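Long-range contacts in prolyl oligopeptidase (PDB 5N4B), which cleaves peptide bonds after proline and closes peptides into macrocycles, serving the biosynthesis of the amanitin family of toxins: residues A[151-156]-A[210-215]; A[352-357]-A[386-391]; A[470-475]-A[527-532]; A[605-610]-A[641-646]; A[651-656]-A[685-690]. The protein carries 1 engineered substitution. One frame throughout, in Å; residues are numbered along the deposited sequence.

Contact 1 (A[151-156]-A[210-215]); sequences FSPDGK and KDSKGF
Asp154 and Pro153 of one turn close around the hydroxyl of Ser212. Followed outward, Asp154 begins with CB, which lies 3.3 Å from Ser212 OG, and its carboxylate carbon CG then passes alongside that hydroxyl and Ser212 CB. CG stands between backbone N and carbonyl carbon (chi1 69°), which turns the carboxylate back over its own turn. There OD1 takes two donors from opposite faces of its plane: Ser152 OG at 2.8 Å and Lys156 N at 3.0 Å, the latter making an Asx turn. The tip, OD2, rests 3.2 Å from Ser212 CB and accepts from a water that also donates, at longer range, to Ser212 O. The direct link is Asp154 N to Ser212 OG, 2.9 Å and bent (144°), while Pro153 CD packs 3.3 Å from the same oxygen. Ser152 to Gly155 form a type I turn joining two strands of one propeller blade, and Ser212 lies in the turn between strands 207-208 and 214-219 of the next; Phe151 meets the bound peptide. With the carboxylate engaged by its own turn and a water, the one direct hydrogen bond between the two segments is amide to hydroxyl, and the rest is packing round Ser212.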
# COMPACT_ATOMS: atom_id res chain seq x y z
N PHE A 151 -1.37 19.96 -6.45
CA PHE A 151 -1.43 21.30 -7.03
C PHE A 151 -2.87 21.66 -7.37
O PHE A 151 -3.67 20.82 -7.79
CB PHE A 151 -0.63 21.35 -8.32
CG PHE A 151 0.86 21.36 -8.13
CD1 PHE A 151 1.55 22.51 -7.79
CD2 PHE A 151 1.57 20.20 -8.36
CE1 PHE A 151 2.94 22.51 -7.68
CE2 PHE A 151 2.98 20.24 -8.27
CZ PHE A 151 3.62 21.40 -7.91
N SER A 152 -3.17 22.95 -7.28
CA SER A 152 -4.45 23.45 -7.72
C SER A 152 -4.57 23.36 -9.24
O SER A 152 -3.57 23.37 -9.97
CB SER A 152 -4.68 24.88 -7.27
OG SER A 152 -3.68 25.75 -7.77
N PRO A 153 -5.81 23.27 -9.74
CA PRO A 153 -6.02 23.14 -11.18
C PRO A 153 -5.43 24.29 -11.96
O PRO A 153 -4.94 24.09 -13.07
CB PRO A 153 -7.56 23.08 -11.28
CG PRO A 153 -8.03 22.63 -10.02
CD PRO A 153 -7.05 23.05 -8.97
N ASP A 154 -5.42 25.51 -11.41
CA ASP A 154 -4.86 26.66 -12.10
C ASP A 154 -3.35 26.75 -11.98
O ASP A 154 -2.77 27.69 -12.55
CB ASP A 154 -5.56 27.94 -11.66
CG ASP A 154 -5.29 28.36 -10.23
OD1 ASP A 154 -4.49 27.71 -9.56
OD2 ASP A 154 -5.86 29.42 -9.80
N GLY A 155 -2.72 25.85 -11.24
CA GLY A 155 -1.29 25.84 -11.14
C GLY A 155 -0.71 26.89 -10.23
O GLY A 155 0.52 27.04 -10.21
N LYS A 156 -1.54 27.65 -9.51
CA LYS A 156 -1.05 28.74 -8.67
C LYS A 156 -0.67 28.31 -7.27
O LYS A 156 0.14 28.99 -6.65
CB LYS A 156 -2.11 29.86 -8.58
CG LYS A 156 -2.32 30.50 -9.96
CD LYS A 156 -3.36 31.66 -9.97
CE LYS A 156 -2.83 32.93 -9.28
NZ LYS A 156 -3.80 34.09 -9.37
N LYS A 210 -12.53 23.10 -9.03
CA LYS A 210 -11.98 23.45 -10.33
C LYS A 210 -11.83 24.95 -10.53
O LYS A 210 -11.16 25.37 -11.48
CB LYS A 210 -12.76 22.79 -11.45
CG LYS A 210 -12.27 21.45 -11.91
CD LYS A 210 -11.87 20.52 -10.81
CE LYS A 210 -11.45 19.15 -11.43
NZ LYS A 210 -11.01 18.12 -10.42
N ASP A 211 -12.39 25.75 -9.63
CA ASP A 211 -12.14 27.18 -9.56
C ASP A 211 -10.86 27.54 -8.80
O ASP A 211 -10.54 28.72 -8.68
CB ASP A 211 -13.37 27.87 -8.95
CG ASP A 211 -13.69 27.35 -7.53
OD1 ASP A 211 -12.81 26.72 -6.91
OD2 ASP A 211 -14.86 27.51 -7.06
N SER A 212 -10.15 26.53 -8.27
CA SER A 212 -8.90 26.70 -7.53
C SER A 212 -9.03 27.55 -6.28
O SER A 212 -8.02 28.02 -5.74
CB SER A 212 -7.78 27.23 -8.41
OG SER A 212 -7.45 26.33 -9.47
N LYS A 213 -10.24 27.69 -5.75
CA LYS A 213 -10.41 28.52 -4.57
C LYS A 213 -10.11 27.78 -3.28
O LYS A 213 -9.91 28.41 -2.25
CB LYS A 213 -11.86 29.05 -4.53
CG LYS A 213 -12.23 29.97 -5.68
CD LYS A 213 -13.66 30.45 -5.50
CE LYS A 213 -14.04 31.55 -6.50
NZ LYS A 213 -15.53 31.74 -6.45
N GLY A 214 -10.13 26.46 -3.32
CA GLY A 214 -10.00 25.69 -2.10
C GLY A 214 -10.02 24.22 -2.43
O GLY A 214 -10.13 23.82 -3.59
N PHE A 215 -9.98 23.42 -1.37
CA PHE A 215 -9.95 21.99 -1.52
C PHE A 215 -10.71 21.27 -0.44
O PHE A 215 -10.87 21.75 0.69
CB PHE A 215 -8.50 21.45 -1.57
CG PHE A 215 -7.64 21.88 -0.42
CD1 PHE A 215 -7.69 21.20 0.78
CD2 PHE A 215 -6.78 22.95 -0.54
CE1 PHE A 215 -6.90 21.61 1.87
CE2 PHE A 215 -6.01 23.35 0.54
CZ PHE A 215 -6.10 22.69 1.74
O HOH W 1 -6.25 30.15 -7.46

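Contact 2 (A[352-357]-A[386-391]); sequences DFIPEE and YLYSKA
The terminal methyl of Ile354 sits almost squarely over the middle of the Tyr388 ring, and no hydrogen bond crosses between the two segments at all. CD1 lies 3.9 Å from the Tyr388 ring centroid and only 12° off its normal, a CH-pi contact made by a carbon at the far end of the branched chain. Ile354 CG1 stands beside the backbone N (chi1 -66°) and CD1 extends on from it, which carries the methyl across the ring; the other branch, CG2, comes within 4.2 Å of Tyr388 OH. Phe353 approaches differently. Its ring presents an edge to the opposing backbone, CE1 lying 3.5 Å from Lys390 O and CZ 4.0 Å from Ser389 O, both oxygens near the ring plane, where the rim hydrogens carry slight positive charge. Phe353 and Ile354 together face Val338 in a classic beta bulge, and the chain turns a corner here as it leaves strand 349-352 of one propeller blade for strand 361-368 of the next. Tyr388 ends strand 382-388 of that second blade, so the contact joins neighbouring blades. Tyr326 and Phe373 meet the Phe353 ring edge-to-face, while Tyr377 touches both Ile354 and Tyr388. Past the end of the strand, Ser389 OG accepts a weak bond from Ala391 N at 3.1 Å.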
# COMPACT_ATOMS: atom_id res chain seq x y z
N ASP A 352 -24.18 0.13 -19.66
CA ASP A 352 -22.78 -0.27 -19.80
C ASP A 352 -22.16 0.50 -20.94
O ASP A 352 -22.68 0.50 -22.06
CB ASP A 352 -22.63 -1.76 -20.09
CG ASP A 352 -23.01 -2.66 -18.92
OD1 ASP A 352 -23.25 -2.18 -17.78
OD2 ASP A 352 -23.04 -3.87 -19.15
N PHE A 353 -21.02 1.15 -20.69
CA PHE A 353 -20.24 1.82 -21.72
C PHE A 353 -19.11 0.94 -22.22
O PHE A 353 -18.93 0.78 -23.43
CB PHE A 353 -19.71 3.15 -21.19
CG PHE A 353 -18.77 3.88 -22.13
CD1 PHE A 353 -19.25 4.38 -23.33
CD2 PHE A 353 -17.46 4.12 -21.80
CE1 PHE A 353 -18.41 5.09 -24.20
CE2 PHE A 353 -16.62 4.80 -22.66
CZ PHE A 353 -17.07 5.28 -23.85
N ILE A 354 -18.32 0.38 -21.28
CA ILE A 354 -17.31 -0.63 -21.58
C ILE A 354 -17.75 -1.84 -20.78
O ILE A 354 -17.71 -1.78 -19.55
CB ILE A 354 -15.88 -0.17 -21.24
CG1 ILE A 354 -15.49 0.97 -22.15
CG2 ILE A 354 -14.93 -1.38 -21.40
CD1 ILE A 354 -14.20 1.65 -21.72
N PRO A 355 -18.18 -2.92 -21.40
CA PRO A 355 -18.73 -4.06 -20.65
C PRO A 355 -17.67 -4.77 -19.84
O PRO A 355 -16.49 -4.71 -20.15
CB PRO A 355 -19.30 -4.97 -21.75
CG PRO A 355 -18.63 -4.57 -22.98
CD PRO A 355 -18.29 -3.10 -22.86
N GLU A 356 -18.12 -5.48 -18.82
CA GLU A 356 -17.25 -6.36 -18.04
C GLU A 356 -16.60 -7.40 -18.92
O GLU A 356 -17.26 -8.01 -19.77
CB GLU A 356 -18.08 -7.05 -16.96
CG GLU A 356 -17.25 -7.83 -15.98
CD GLU A 356 -18.04 -8.79 -15.11
OE1 GLU A 356 -19.17 -9.14 -15.50
OE2 GLU A 356 -17.51 -9.23 -14.08
N GLU A 357 -15.33 -7.67 -18.65
CA GLU A 357 -14.62 -8.81 -19.25
C GLU A 357 -14.65 -9.92 -18.23
O GLU A 357 -14.23 -9.71 -17.08
CB GLU A 357 -13.19 -8.41 -19.56
CG GLU A 357 -13.08 -7.48 -20.70
CD GLU A 357 -13.48 -8.10 -22.03
OE1 GLU A 357 -13.19 -9.30 -22.23
OE2 GLU A 357 -14.10 -7.41 -22.86
N TYR A 386 -4.99 -0.06 -22.98
CA TYR A 386 -5.78 0.16 -24.20
C TYR A 386 -6.26 1.60 -24.27
O TYR A 386 -6.62 2.19 -23.26
CB TYR A 386 -7.01 -0.79 -24.28
CG TYR A 386 -6.62 -2.24 -24.31
CD1 TYR A 386 -6.44 -2.94 -23.14
CD2 TYR A 386 -6.36 -2.88 -25.49
CE1 TYR A 386 -6.06 -4.27 -23.17
CE2 TYR A 386 -6.01 -4.19 -25.53
CZ TYR A 386 -5.84 -4.89 -24.37
OH TYR A 386 -5.41 -6.20 -24.44
N LEU A 387 -6.38 2.10 -25.50
CA LEU A 387 -6.99 3.39 -25.81
C LEU A 387 -8.37 3.12 -26.41
O LEU A 387 -8.50 2.28 -27.31
CB LEU A 387 -6.10 4.15 -26.80
CG LEU A 387 -6.63 5.51 -27.19
CD1 LEU A 387 -6.63 6.48 -26.01
CD2 LEU A 387 -5.74 6.05 -28.32
N TYR A 388 -9.35 3.82 -25.91
CA TYR A 388 -10.75 3.77 -26.37
C TYR A 388 -11.21 5.13 -26.86
O TYR A 388 -10.82 6.18 -26.33
CB TYR A 388 -11.68 3.41 -25.22
CG TYR A 388 -11.66 1.95 -24.83
CD1 TYR A 388 -10.63 1.42 -24.05
CD2 TYR A 388 -12.66 1.10 -25.25
CE1 TYR A 388 -10.60 0.09 -23.74
CE2 TYR A 388 -12.64 -0.27 -24.90
CZ TYR A 388 -11.61 -0.73 -24.13
OH TYR A 388 -11.60 -2.08 -23.82
N SER A 389 -12.06 5.12 -27.87
CA SER A 389 -12.67 6.34 -28.36
C SER A 389 -13.86 6.75 -27.53
O SER A 389 -14.34 6.03 -26.65
CB SER A 389 -13.16 6.10 -29.80
OG SER A 389 -14.34 5.27 -29.81
N LYS A 390 -14.39 7.93 -27.86
CA LYS A 390 -15.58 8.44 -27.20
C LYS A 390 -16.78 7.53 -27.42
O LYS A 390 -17.70 7.55 -26.61
CB LYS A 390 -15.88 9.85 -27.75
CG LYS A 390 -16.31 9.92 -29.22
CD LYS A 390 -16.67 11.34 -29.67
CE LYS A 390 -17.25 11.34 -31.06
NZ LYS A 390 -17.39 12.73 -31.54
N ALA A 391 -16.79 6.75 -28.51
CA ALA A 391 -17.86 5.81 -28.79
C ALA A 391 -17.63 4.46 -28.15
O ALA A 391 -18.36 3.51 -28.44
CB ALA A 391 -18.05 5.66 -30.29

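Contact 3 (A[470-475]-A[527-532]); sequences DGTKIP and SIRGGG
Where a hairpin of the alpha/beta-hydrolase sheet turns into strand 473-481, Asp470 and Thr472 receive the guanidinium of Arg529, which comes from the loop after strand 522-526. Asp470 OD2 offers its syn lone pair to Arg529 NH1 in a salt bridge of 2.9 Å with a fairly straight N-H (166°). The oxygen lies in the guanidinium plane, yet the carboxylate itself is turned 56° from it, and the second bond, from NH2 to the same OD2, is weak. Thr472 covers a face of the guanidinium, its CB 3.9 Å above the plane over the centre. The other carboxylate oxygen is used within the segment: OD1 accepts from Thr472 OG1 at 2.7 Å and from Thr472 N at 3.0 Å, both from the same face, the amide bond defining an Asx turn. That double grip fixes the rotation of the carboxylate that meets the arginine. Strands 473-481 and 522-526 run antiparallel as neighbours in the sheet, and their pairing reaches into the contact through the bond from Ser527 N to Pro475 O, 2.9 Å long. Between this bond and the salt bridge, Ile474 CG2 packs 3.5 Å from Ser527 O. Arg529 NH2 makes its stronger salt bridge with Asp553 of helix 548-563, while a water accepts a bond from Asp470 N and a weak one from Arg529 NH2. Trp538 touches Thr472, Ile474 and Arg529.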
# COMPACT_ATOMS: atom_id res chain seq x y z
N ASP A 470 -8.46 -27.38 -2.24
CA ASP A 470 -9.80 -27.57 -2.74
C ASP A 470 -9.85 -27.71 -4.25
O ASP A 470 -10.95 -27.82 -4.81
CB ASP A 470 -10.74 -26.47 -2.23
CG ASP A 470 -10.51 -25.09 -2.88
OD1 ASP A 470 -9.65 -25.00 -3.79
OD2 ASP A 470 -11.22 -24.13 -2.51
N GLY A 471 -8.71 -27.73 -4.93
CA GLY A 471 -8.69 -27.93 -6.35
C GLY A 471 -8.54 -26.66 -7.17
O GLY A 471 -8.28 -26.74 -8.38
N THR A 472 -8.66 -25.49 -6.54
CA THR A 472 -8.55 -24.23 -7.26
C THR A 472 -7.14 -24.05 -7.82
O THR A 472 -6.14 -24.27 -7.13
CB THR A 472 -8.87 -23.06 -6.34
OG1 THR A 472 -10.15 -23.27 -5.74
CG2 THR A 472 -8.88 -21.75 -7.11
N LYS A 473 -7.06 -23.66 -9.08
CA LYS A 473 -5.80 -23.37 -9.72
C LYS A 473 -5.40 -21.94 -9.43
O LYS A 473 -6.18 -21.00 -9.60
CB LYS A 473 -5.91 -23.62 -11.21
CG LYS A 473 -6.30 -25.06 -11.55
CD LYS A 473 -5.33 -26.07 -10.98
CE LYS A 473 -5.68 -27.52 -11.41
NZ LYS A 473 -7.13 -27.85 -11.12
N ILE A 474 -4.16 -21.76 -8.96
CA ILE A 474 -3.64 -20.48 -8.49
C ILE A 474 -2.41 -20.18 -9.32
O ILE A 474 -1.51 -21.04 -9.41
CB ILE A 474 -3.25 -20.51 -7.00
CG1 ILE A 474 -4.31 -21.11 -6.08
CG2 ILE A 474 -2.86 -19.11 -6.55
CD1 ILE A 474 -5.53 -20.38 -5.94
N PRO A 475 -2.25 -18.99 -9.89
CA PRO A 475 -0.99 -18.63 -10.55
C PRO A 475 0.01 -18.07 -9.55
O PRO A 475 -0.35 -17.54 -8.50
CB PRO A 475 -1.39 -17.52 -11.53
CG PRO A 475 -2.50 -16.85 -10.78
CD PRO A 475 -3.24 -17.88 -9.96
N SER A 527 -0.56 -15.76 -6.28
CA SER A 527 -1.73 -14.90 -6.32
C SER A 527 -2.87 -15.53 -5.53
O SER A 527 -3.93 -15.84 -6.05
CB SER A 527 -2.16 -14.67 -7.77
OG SER A 527 -1.07 -14.24 -8.59
N ILE A 528 -2.68 -15.61 -4.22
CA ILE A 528 -3.61 -16.34 -3.35
C ILE A 528 -4.95 -15.61 -3.21
O ILE A 528 -5.05 -14.38 -3.31
CB ILE A 528 -2.96 -16.61 -2.00
CG1 ILE A 528 -2.72 -15.31 -1.24
CG2 ILE A 528 -1.70 -17.42 -2.20
CD1 ILE A 528 -1.90 -15.51 0.05
N ARG A 529 -5.98 -16.40 -2.94
CA ARG A 529 -7.31 -15.87 -2.71
C ARG A 529 -7.32 -14.96 -1.49
O ARG A 529 -6.48 -15.09 -0.59
CB ARG A 529 -8.32 -17.01 -2.57
CG ARG A 529 -8.67 -17.65 -3.90
CD ARG A 529 -9.55 -18.84 -3.75
NE ARG A 529 -8.82 -19.93 -3.16
CZ ARG A 529 -9.32 -21.12 -2.88
NH1 ARG A 529 -10.61 -21.39 -3.08
NH2 ARG A 529 -8.53 -22.03 -2.37
N GLY A 530 -8.26 -14.03 -1.49
CA GLY A 530 -8.25 -12.88 -0.63
C GLY A 530 -7.68 -11.63 -1.30
O GLY A 530 -8.07 -10.51 -0.98
N GLY A 531 -6.75 -11.82 -2.24
CA GLY A 531 -6.36 -10.72 -3.10
C GLY A 531 -7.42 -10.37 -4.12
O GLY A 531 -8.46 -11.02 -4.21
N GLY A 532 -7.10 -9.35 -4.90
CA GLY A 532 -7.97 -8.82 -5.92
C GLY A 532 -7.62 -9.19 -7.32
O GLY A 532 -8.22 -8.64 -8.25
O HOH W 2 -7.95 -24.70 -1.13

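Contact 4 (A[605-610]-A[641-646]); sequences VADLLK and PVHNVR
The backbones of Ala606 and Val642 are joined by one hydrogen bond, Val642 N to Ala606 O at 3.1 Å, with the donor tilted 33° from the carbonyl plane. Pro641, having no N-H to give, sets its CD 3.2 Å from the same oxygen, and Val642 CG2 meets Ala606 CB at 3.8 Å. The His643 ring is held on both faces and at its edge. Leu609 CD1 lies over the centre of one face, 3.6 Å from the centroid in a CH-pi contact, while Val642 CG1, from the residue just before the histidine, covers the opposite face nearer the rim. At the ring edge Asp607 OD1 stands in plane, 3.3 Å from His643 CE1, with the carboxylate turned 70° from the ring. Asp607 CG lies opposite the backbone N (chi1 -179°), an extension that carries OD1 to this edge, where it also takes weak bonds from Leu609 N and Lys610 N. OD2 accepts from a water that also hydrogen-bonds His643 NE2, and its salt bridge is with Lys672 of helix 668-680. The other ring nitrogen, ND1, bonds to Ser640 OG. These two loops of the hydrolase domain follow strand 598-602 and helix 630-636. Helix 579-590 lies against Ala606 and Pro641, helix 668-680 reaches Pro641 through Phe673, and Phe633 and Ile636 of helix 630-636 pack on Leu609.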
# COMPACT_ATOMS: atom_id res chain seq x y z
N VAL A 605 -0.97 -8.67 11.86
CA VAL A 605 -2.09 -8.99 12.75
C VAL A 605 -1.86 -10.42 13.25
O VAL A 605 -1.36 -11.27 12.50
CB VAL A 605 -3.42 -8.87 12.00
CG1 VAL A 605 -4.56 -9.35 12.81
CG2 VAL A 605 -3.62 -7.43 11.53
N ALA A 606 -2.21 -10.71 14.50
CA ALA A 606 -2.05 -12.06 15.04
C ALA A 606 -3.07 -12.43 16.10
O ALA A 606 -3.34 -13.64 16.29
CB ALA A 606 -0.65 -12.26 15.62
N ASP A 607 -3.64 -11.45 16.79
CA ASP A 607 -4.71 -11.70 17.77
C ASP A 607 -6.01 -11.41 17.02
O ASP A 607 -6.48 -10.28 16.94
CB ASP A 607 -4.54 -10.85 19.01
CG ASP A 607 -5.61 -11.12 20.03
OD1 ASP A 607 -6.67 -11.69 19.68
OD2 ASP A 607 -5.42 -10.73 21.21
N LEU A 608 -6.58 -12.45 16.40
CA LEU A 608 -7.80 -12.26 15.62
C LEU A 608 -9.06 -12.26 16.49
O LEU A 608 -10.16 -12.08 15.95
CB LEU A 608 -7.94 -13.33 14.54
CG LEU A 608 -7.16 -13.20 13.28
CD1 LEU A 608 -7.59 -14.31 12.32
CD2 LEU A 608 -7.36 -11.86 12.60
N LEU A 609 -8.93 -12.44 17.81
CA LEU A 609 -10.06 -12.26 18.70
C LEU A 609 -10.22 -10.83 19.18
O LEU A 609 -11.34 -10.45 19.54
CB LEU A 609 -10.00 -13.20 19.91
CG LEU A 609 -10.06 -14.68 19.58
CD1 LEU A 609 -10.00 -15.48 20.85
CD2 LEU A 609 -11.28 -15.02 18.79
N LYS A 610 -9.16 -10.01 19.14
CA LYS A 610 -9.22 -8.65 19.68
C LYS A 610 -8.84 -7.57 18.66
O LYS A 610 -8.78 -6.40 19.02
CB LYS A 610 -8.35 -8.53 20.94
CG LYS A 610 -8.77 -9.42 22.14
CD LYS A 610 -7.95 -9.11 23.46
CE LYS A 610 -8.25 -7.74 24.02
NZ LYS A 610 -7.60 -7.51 25.37
N PRO A 641 -3.68 -16.77 15.03
CA PRO A 641 -2.37 -17.36 15.33
C PRO A 641 -2.04 -17.37 16.81
O PRO A 641 -1.51 -18.36 17.30
CB PRO A 641 -1.40 -16.50 14.49
CG PRO A 641 -2.26 -16.04 13.34
CD PRO A 641 -3.62 -15.82 13.91
N VAL A 642 -2.37 -16.31 17.54
CA VAL A 642 -2.06 -16.23 18.97
C VAL A 642 -2.76 -17.32 19.75
O VAL A 642 -2.30 -17.66 20.83
CB VAL A 642 -2.49 -14.84 19.46
CG1 VAL A 642 -2.66 -14.78 20.98
CG2 VAL A 642 -1.49 -13.76 19.01
N HIS A 643 -3.85 -17.88 19.22
CA HIS A 643 -4.65 -18.87 19.93
C HIS A 643 -4.46 -20.30 19.45
O HIS A 643 -5.17 -21.17 19.95
CB HIS A 643 -6.12 -18.47 19.88
CG HIS A 643 -6.34 -17.12 20.44
ND1 HIS A 643 -6.42 -15.98 19.67
CD2 HIS A 643 -6.36 -16.70 21.73
CE1 HIS A 643 -6.50 -14.93 20.45
NE2 HIS A 643 -6.48 -15.34 21.71
N ASN A 644 -3.53 -20.56 18.54
CA ASN A 644 -3.37 -21.88 17.96
C ASN A 644 -1.95 -22.40 18.01
O ASN A 644 -1.62 -23.36 17.29
CB ASN A 644 -3.97 -21.89 16.56
CG ASN A 644 -5.47 -21.87 16.63
OD1 ASN A 644 -6.12 -22.91 16.87
ND2 ASN A 644 -6.06 -20.69 16.53
N VAL A 645 -1.08 -21.81 18.82
CA VAL A 645 0.29 -22.30 18.97
C VAL A 645 0.25 -23.59 19.77
O VAL A 645 -0.51 -23.71 20.73
CB VAL A 645 1.16 -21.24 19.66
CG1 VAL A 645 2.55 -21.79 19.85
CG2 VAL A 645 1.18 -19.96 18.86
N ARG A 646 1.00 -24.59 19.32
CA ARG A 646 1.10 -25.90 19.95
C ARG A 646 2.45 -26.04 20.62
O ARG A 646 3.36 -25.24 20.45
CB ARG A 646 0.92 -27.01 18.90
CG ARG A 646 -0.39 -27.01 18.19
CD ARG A 646 -0.44 -28.14 17.13
NE ARG A 646 -0.36 -29.49 17.72
CZ ARG A 646 -1.40 -30.25 18.03
NH1 ARG A 646 -2.64 -29.82 17.81
NH2 ARG A 646 -1.22 -31.47 18.54
O HOH W 3 -6.35 -12.63 22.93

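Contact 5 (A[651-656]-A[685-690]); sequences MPATLI and PHPLLI
With His686 CG set beside its backbone N (chi1 -49°) and the ring swung by chi2 (131°), ND1 points at the carbonyl of Met651 and donates to its O at 3.1 Å, the oxygen lying in the ring plane. The backbones then run together as parallel strands. Thr654 N donates to Pro687 O, Leu689 N to Thr654 O and Ile656 N to Leu689 O, each 2.9 Å, the parallel pattern in which Thr654 bonds to Pro687 and Leu689, two residues apart, and Leu689 in turn to Thr654 and Ile656. CA-H···O contacts add to these, notably Ile690 CA to Ile656 O at 3.2 Å. Leu688 CD2 reaches back to Thr654 CB and to Met651 CB, 3.9 Å from each. Thr654 OG1 donates within its own segment, to Pro652 O at 2.8 Å. Further along, Ile656 CG2 meets Ile690 CD1. Thr654, Ile656, Leu688 and Ile690 share one sheet face, and Leu655 and Leu689 the other, where Leu655 CD1 touches Leu689 CB. Helix 668-680 links the two strands in a beta-alpha-beta crossover at the edge of the hydrolase sheet and packs on Ile656 and Ile690; Phe718 of helix 705-722 meets Leu655 and Leu689, and helix 46-64 also covers Leu689.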
# COMPACT_ATOMS: atom_id res chain seq x y z
N MET A 651 9.09 -25.05 15.05
CA MET A 651 8.88 -23.84 14.28
C MET A 651 10.12 -23.49 13.48
O MET A 651 11.24 -23.66 13.96
CB MET A 651 8.53 -22.66 15.19
CG MET A 651 7.17 -22.71 15.83
SD MET A 651 5.82 -22.50 14.61
CE MET A 651 5.36 -24.19 14.70
N PRO A 652 9.96 -22.96 12.26
CA PRO A 652 11.12 -22.43 11.55
C PRO A 652 11.72 -21.26 12.29
O PRO A 652 11.05 -20.56 13.04
CB PRO A 652 10.53 -21.95 10.21
CG PRO A 652 9.14 -21.59 10.55
CD PRO A 652 8.71 -22.62 11.60
N ALA A 653 12.99 -20.99 11.97
CA ALA A 653 13.62 -19.74 12.40
C ALA A 653 12.72 -18.58 12.01
O ALA A 653 12.33 -18.46 10.85
CB ALA A 653 14.97 -19.56 11.73
N THR A 654 12.41 -17.70 12.98
CA THR A 654 11.44 -16.65 12.81
C THR A 654 12.03 -15.36 13.35
O THR A 654 12.53 -15.32 14.48
CB THR A 654 10.14 -17.00 13.55
OG1 THR A 654 9.54 -18.17 12.96
CG2 THR A 654 9.13 -15.89 13.44
N LEU A 655 11.95 -14.30 12.54
CA LEU A 655 12.37 -12.96 12.90
C LEU A 655 11.18 -12.06 12.65
O LEU A 655 10.80 -11.80 11.50
CB LEU A 655 13.55 -12.47 12.10
CG LEU A 655 13.97 -11.02 12.42
CD1 LEU A 655 14.48 -10.91 13.85
CD2 LEU A 655 15.04 -10.55 11.48
N ILE A 656 10.49 -11.68 13.71
CA ILE A 656 9.32 -10.79 13.62
C ILE A 656 9.83 -9.37 13.69
O ILE A 656 10.78 -9.09 14.43
CB ILE A 656 8.35 -11.11 14.77
CG1 ILE A 656 7.99 -12.61 14.78
CG2 ILE A 656 7.13 -10.23 14.71
CD1 ILE A 656 6.84 -13.00 15.64
N PRO A 685 14.60 -25.52 18.19
CA PRO A 685 15.99 -25.54 17.72
C PRO A 685 16.40 -24.32 16.93
O PRO A 685 17.60 -24.08 16.77
CB PRO A 685 16.04 -26.77 16.83
CG PRO A 685 14.63 -27.09 16.51
CD PRO A 685 13.82 -26.64 17.66
N HIS A 686 15.42 -23.56 16.45
CA HIS A 686 15.63 -22.39 15.61
C HIS A 686 15.18 -21.17 16.35
O HIS A 686 14.20 -21.24 17.10
CB HIS A 686 14.83 -22.54 14.32
CG HIS A 686 15.05 -23.88 13.68
ND1 HIS A 686 14.04 -24.69 13.23
CD2 HIS A 686 16.20 -24.50 13.39
CE1 HIS A 686 14.57 -25.81 12.74
NE2 HIS A 686 15.88 -25.71 12.82
N PRO A 687 15.90 -20.06 16.24
CA PRO A 687 15.57 -18.89 17.04
C PRO A 687 14.23 -18.30 16.66
O PRO A 687 13.86 -18.24 15.48
CB PRO A 687 16.72 -17.92 16.74
CG PRO A 687 17.15 -18.28 15.35
CD PRO A 687 17.07 -19.81 15.39
N LEU A 688 13.52 -17.84 17.68
CA LEU A 688 12.22 -17.17 17.57
C LEU A 688 12.43 -15.78 18.17
O LEU A 688 12.46 -15.62 19.39
CB LEU A 688 11.13 -17.95 18.27
CG LEU A 688 11.08 -19.42 17.81
CD1 LEU A 688 10.09 -20.23 18.65
CD2 LEU A 688 10.68 -19.59 16.38
N LEU A 689 12.60 -14.77 17.33
CA LEU A 689 13.11 -13.46 17.72
C LEU A 689 12.20 -12.34 17.24
O LEU A 689 11.39 -12.52 16.30
CB LEU A 689 14.46 -13.19 17.08
CG LEU A 689 15.51 -14.25 17.36
CD1 LEU A 689 16.74 -13.95 16.52
CD2 LEU A 689 15.82 -14.32 18.82
N ILE A 690 12.29 -11.17 17.88
CA ILE A 690 11.55 -9.98 17.44
C ILE A 690 12.44 -8.76 17.52
O ILE A 690 13.16 -8.55 18.52
CB ILE A 690 10.22 -9.78 18.21
CG1 ILE A 690 9.45 -8.59 17.64
CG2 ILE A 690 10.48 -9.60 19.72
CD1 ILE A 690 8.01 -8.56 18.17

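In the fold
Contacts 1 and 2 each join adjacent blades of the propeller, with centres about 30 Å apart, whereas contacts 3, 4 and 5 belong to the hydrolase part. Contact 3 is nearer the junction: its nearest atoms are about 11 Å from contact 2, and Gly532 bonds to Lys361 of the propeller. Contacts 3 and 5 lie on one sheet, their centres about 28 Å apart. Contacts 4 and 5 are neighbours, centres about 17 Å apart, and helix 668-680 touches both. Both come near the charge relay: the side chain of Ala606 is about 11 Å from that of Ala578, the engineered catalytic position, and that of Ile656 about 10 Å from that of Asp662.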